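Local atomic coordinates of peptidoglycan D,D-transpeptidase FtsI (Yersinia pestis, PDB entry 6SYN), a protein that probably cross-links the peptide stems of peptidoglycan as a class B penicillin-binding protein and is acylated by penicillin-type antibiotics. Residues Gln118-Ala121 with His122-Val126; Glu135-Glu138 with Lys139-Arg143. All coordinates share one frame; numbering follows the deposited sequence.

Contact 1 (Gln118-Ala121 with His122-Val126); sequences QVMA and HIIGV
Met120 and Ile124 are joined through the backbone of one short helix, 121-124, in which two successive carbonyls, those of Met120 and Ala121, each accept the amide four residues on. Ile124 N donates to Met120 O over 3.0 Å and nearly straight (171°), and Gly125 N reaches Ala121 O at 2.7 Å with a more bent 143°. Ile123 N also leans on Met120 O, but weakly, so this carbonyl serves two amides of the first turn. The helix belongs to the N-terminal region, whose sequence family is the penicillin-binding protein dimerisation domain; its side chains touch helix 183-199 and strands 26-38 and 217-223, Met120 meeting Gln186 and Leu27, and Ile123 meeting Met220. It ends at Gly125, whose positive phi is easy for a residue without CB and turns the chain out of the helix.

Of the side chains, Met120 does most of the touching. Its CG stands beside the backbone N (chi1 -61°), and bends at chi2 and chi3 fold the flexible thioether chain back so that CE lies over the branched flank of Ile123, close to CB, CG2 and CD1 alike. An unbranched, pliable methionine suits a place against two beta-branched isoleucines. Ala121, small enough for a buried first turn, adds little bulk, while His122 packs instead against Ser225 and Asn222, and its NE2 makes a weak hydrogen bond to Pro224 O. Ile124 points back at the preceding turn: its CG1 rests 3.5 Å from Met120 CB, and its CD1 lies 3.9 Å from Met120 CE.

Contact 2 (Glu135-Glu138 with Lys139-Arg143); sequences EGVE and KSFDR
Lys139 gives its amide to Glu135 O, 3.2 Å from N to O, in a helical turn of the N-terminal region that runs into the junction between helices 136-140 and 142-145. The donor stands well above the carbonyl plane, so the amide is not on a lone pair of the oxygen. Its aliphatic CB packs on the first turn, 3.4 Å from Glu135 N, while the bent chain carries the ammonium away toward solvent, a fitting place for a long charged residue.

Ser140 follows with a much better aligned bond: its N meets Gly136 O at 2.8 Å, in the carbonyl plane and almost straight (171°). Gly136 itself has positive phi, readily adopted without a side chain. With OG anti to the backbone N (chi1 -175°), the small serine lays CB against Gly136 O and sends its hydroxyl to Gly337 O.

Phe141 departs from helical geometry, yet its N still closes the turn on Val137 O at 2.8 Å. The same carbonyl oxygen lies at the edge of the phenyl ring, in its plane, and Val137 CG2 approaches Phe141 CD2 at 4.3 Å. A large flat ring can reach both Val137 and Leu177, which extends this apolar patch.

Asp142 begins helix 142-145, its N bonded to Lys139 O. Its CB sits 3.4 Å from Glu138 O, and OD1 takes a salt bridge from Arg16 and a hydrogen bond from Gly133 N.

Glu138, on the preceding turn, is gripped by the same Arg16 through OE1, with OE2 held by Tyr114 and by Arg112, which links it to strand 104-113. Two carboxylates 5.7 Å apart, Glu138 OE1 to Asp142 OD1, would probably repel; the guanidinium of Arg16 bridges them and plausibly offsets this.

How the contacts relate
Helix 121-124 and helix 136-140 follow one another in the chain and meet directly: the amides of Val137 and Glu138 probably bond to the carbonyls of Ile123 and Ile124, so the end of one helix receives the first turn of the next. Contact 1 is wholly buried and its side-chain contacts are apolar, fitting its place against strand 26-38, strand 217-223 and helix 183-199. Contact 2 lies farther from the chain centre and is only partly buried; it combines one apolar patch with two carboxylates bound to a common arginine and an outward lysine.

Contact 1 (Gln118-Ala121 with His122-Val126)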
loop_
_atom_site.group_PDB
_atom_site.type_symbol
_atom_site.label_atom_id
_atom_site.label_comp_id
_atom_site.label_asym_id
_atom_site.label_seq_id
_atom_site.Cartn_x
_atom_site.Cartn_y
_atom_site.Cartn_z
ATOM N N GLN A 118 -9.637 -11.335 2.570
ATOM C CA GLN A 118 -9.179 -10.443 1.470
ATOM C C GLN A 118 -8.409 -9.246 2.056
ATOM O O GLN A 118 -7.654 -8.611 1.287
ATOM C CB GLN A 118 -10.373 -10.015 0.605
ATOM C CG GLN A 118 -11.011 -8.689 1.007
ATOM C CD GLN A 118 -12.482 -8.588 0.678
ATOM O OE1 GLN A 118 -13.289 -9.398 1.127
ATOM N NE2 GLN A 118 -12.851 -7.571 -0.086
ATOM N N VAL A 119 -8.568 -8.979 3.361
ATOM C CA VAL A 119 -8.037 -7.783 4.092
ATOM C C VAL A 119 -6.500 -7.856 4.181
ATOM O O VAL A 119 -5.852 -6.847 3.846
ATOM C CB VAL A 119 -8.704 -7.649 5.480
ATOM C CG1 VAL A 119 -8.139 -6.496 6.298
ATOM C CG2 VAL A 119 -10.217 -7.512 5.374
ATOM N N MET A 120 -5.938 -8.990 4.615
ATOM C CA MET A 120 -4.466 -9.205 4.732
ATOM C C MET A 120 -3.915 -9.828 3.440
ATOM O O MET A 120 -2.688 -10.004 3.366
ATOM C CB MET A 120 -4.110 -10.157 5.881
ATOM C CG MET A 120 -4.532 -9.706 7.274
ATOM S SD MET A 120 -3.436 -8.519 8.117
ATOM C CE MET A 120 -1.821 -8.969 7.483
ATOM N N ALA A 121 -4.776 -10.178 2.477
ATOM C CA ALA A 121 -4.448 -11.097 1.357
ATOM C C ALA A 121 -3.070 -10.758 0.775
ATOM O O ALA A 121 -2.244 -11.670 0.637
ATOM C CB ALA A 121 -5.520 -11.044 0.299
ATOM N N HIS A 122 -2.829 -9.487 0.459
ATOM C CA HIS A 122 -1.605 -9.018 -0.240
ATOM C C HIS A 122 -0.369 -9.224 0.649
ATOM O O HIS A 122 0.665 -9.652 0.104
ATOM C CB HIS A 122 -1.798 -7.574 -0.716
ATOM C CG HIS A 122 -2.767 -7.468 -1.845
ATOM N ND1 HIS A 122 -2.444 -7.872 -3.133
ATOM C CD2 HIS A 122 -4.047 -7.038 -1.888
ATOM C CE1 HIS A 122 -3.482 -7.679 -3.921
ATOM N NE2 HIS A 122 -4.480 -7.171 -3.180
ATOM N N ILE A 123 -0.476 -8.962 1.956
ATOM C CA ILE A 123 0.632 -9.106 2.954
ATOM C C ILE A 123 0.992 -10.590 3.117
ATOM O O ILE A 123 2.179 -10.931 3.034
ATOM C CB ILE A 123 0.239 -8.502 4.318
ATOM C CG1 ILE A 123 -0.136 -7.023 4.198
ATOM C CG2 ILE A 123 1.341 -8.739 5.345
ATOM C CD1 ILE A 123 -0.193 -6.280 5.515
ATOM N N ILE A 124 -0.009 -11.422 3.397
ATOM C CA ILE A 124 0.151 -12.864 3.741
ATOM C C ILE A 124 0.455 -13.631 2.456
ATOM O O ILE A 124 1.469 -14.345 2.419
ATOM C CB ILE A 124 -1.111 -13.413 4.435
ATOM C CG1 ILE A 124 -1.531 -12.566 5.641
ATOM C CG2 ILE A 124 -0.916 -14.873 4.810
ATOM C CD1 ILE A 124 -0.564 -12.598 6.803
ATOM N N GLY A 125 -0.410 -13.475 1.453
ATOM C CA GLY A 125 -0.360 -14.230 0.189
ATOM C C GLY A 125 -1.046 -15.574 0.329
ATOM O O GLY A 125 -1.896 -15.713 1.225
ATOM N N VAL A 126 -0.693 -16.531 -0.528
ATOM C CA VAL A 126 -1.303 -17.893 -0.554
ATOM C C VAL A 126 -0.214 -18.927 -0.854
ATOM O O VAL A 126 0.958 -18.534 -1.009
ATOM C CB VAL A 126 -2.452 -17.966 -1.575
ATOM C CG1 VAL A 126 -3.714 -17.323 -1.034
ATOM C CG2 VAL A 126 -2.058 -17.341 -2.901
#

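Contact 2 (Glu135-Glu138 with Lys139-Arg143)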
loop_
_atom_site.group_PDB
_atom_site.type_symbol
_atom_site.label_atom_id
_atom_site.label_comp_id
_atom_site.label_asym_id
_atom_site.label_seq_id
_atom_site.Cartn_x
_atom_site.Cartn_y
_atom_site.Cartn_z
ATOM N N GLU A 135 3.405 -16.278 -2.953
ATOM C CA GLU A 135 3.206 -14.805 -2.876
ATOM C C GLU A 135 3.229 -14.332 -1.414
ATOM O O GLU A 135 2.888 -15.120 -0.506
ATOM C CB GLU A 135 1.911 -14.424 -3.604
ATOM C CG GLU A 135 1.554 -12.943 -3.538
ATOM C CD GLU A 135 2.479 -11.993 -4.287
ATOM O OE1 GLU A 135 2.602 -12.139 -5.524
ATOM O OE2 GLU A 135 3.065 -11.094 -3.633
ATOM N N GLY A 136 3.653 -13.077 -1.223
ATOM C CA GLY A 136 3.684 -12.357 0.062
ATOM C C GLY A 136 4.544 -13.051 1.101
ATOM O O GLY A 136 5.521 -13.736 0.735
ATOM N N VAL A 137 4.181 -12.859 2.367
ATOM C CA VAL A 137 4.861 -13.455 3.552
ATOM C C VAL A 137 4.898 -14.978 3.389
ATOM O O VAL A 137 5.953 -15.573 3.675
ATOM C CB VAL A 137 4.166 -13.009 4.852
ATOM C CG1 VAL A 137 4.134 -14.108 5.899
ATOM C CG2 VAL A 137 4.809 -11.748 5.406
ATOM N N GLU A 138 3.791 -15.576 2.938
ATOM C CA GLU A 138 3.650 -17.046 2.751
ATOM C C GLU A 138 4.835 -17.550 1.911
ATOM O O GLU A 138 5.474 -18.532 2.333
ATOM C CB GLU A 138 2.279 -17.368 2.149
ATOM C CG GLU A 138 1.794 -18.779 2.428
ATOM C CD GLU A 138 1.271 -19.037 3.831
ATOM O OE1 GLU A 138 2.093 -19.338 4.711
ATOM O OE2 GLU A 138 0.045 -18.959 4.037
ATOM N N LYS A 139 5.157 -16.880 0.799
ATOM C CA LYS A 139 6.379 -17.184 0.003
ATOM C C LYS A 139 7.614 -16.717 0.782
ATOM O O LYS A 139 8.495 -17.554 1.050
ATOM C CB LYS A 139 6.379 -16.518 -1.377
ATOM C CG LYS A 139 7.763 -16.425 -2.012
ATOM C CD LYS A 139 7.821 -16.666 -3.508
ATOM C CE LYS A 139 9.018 -17.510 -3.907
ATOM N NZ LYS A 139 9.161 -17.616 -5.379
ATOM N N SER A 140 7.658 -15.425 1.117
ATOM C CA SER A 140 8.823 -14.691 1.684
ATOM C C SER A 140 9.469 -15.458 2.848
ATOM O O SER A 140 10.702 -15.384 2.984
ATOM C CB SER A 140 8.396 -13.311 2.112
ATOM O OG SER A 140 9.505 -12.542 2.543
ATOM N N PHE A 141 8.667 -16.146 3.663
ATOM C CA PHE A 141 9.116 -16.921 4.849
ATOM C C PHE A 141 8.796 -18.414 4.671
ATOM O O PHE A 141 8.673 -19.114 5.700
ATOM C CB PHE A 141 8.437 -16.384 6.114
ATOM C CG PHE A 141 9.000 -15.089 6.636
ATOM C CD1 PHE A 141 10.067 -15.089 7.521
ATOM C CD2 PHE A 141 8.461 -13.872 6.253
ATOM C CE1 PHE A 141 10.583 -13.900 8.012
ATOM C CE2 PHE A 141 8.985 -12.683 6.738
ATOM C CZ PHE A 141 10.045 -12.698 7.616
ATOM N N ASP A 142 8.678 -18.902 3.429
ATOM C CA ASP A 142 8.113 -20.250 3.141
ATOM C C ASP A 142 8.898 -21.321 3.905
ATOM O O ASP A 142 8.253 -22.160 4.551
ATOM C CB ASP A 142 8.090 -20.592 1.648
ATOM C CG ASP A 142 7.372 -21.900 1.347
ATOM O OD1 ASP A 142 6.202 -22.033 1.759
ATOM O OD2 ASP A 142 7.987 -22.782 0.716
ATOM N N ARG A 143 10.232 -21.279 3.824
ATOM C CA ARG A 143 11.156 -22.297 4.397
ATOM C C ARG A 143 10.991 -22.309 5.924
ATOM O O ARG A 143 10.750 -23.397 6.492
ATOM C CB ARG A 143 12.587 -21.990 3.944
ATOM C CG ARG A 143 13.648 -22.918 4.512
ATOM C CD ARG A 143 13.914 -24.135 3.647
ATOM N NE ARG A 143 14.877 -25.009 4.307
ATOM C CZ ARG A 143 14.597 -25.848 5.306
ATOM N NH1 ARG A 143 13.363 -25.955 5.775
ATOM N NH2 ARG A 143 15.561 -26.585 5.832
#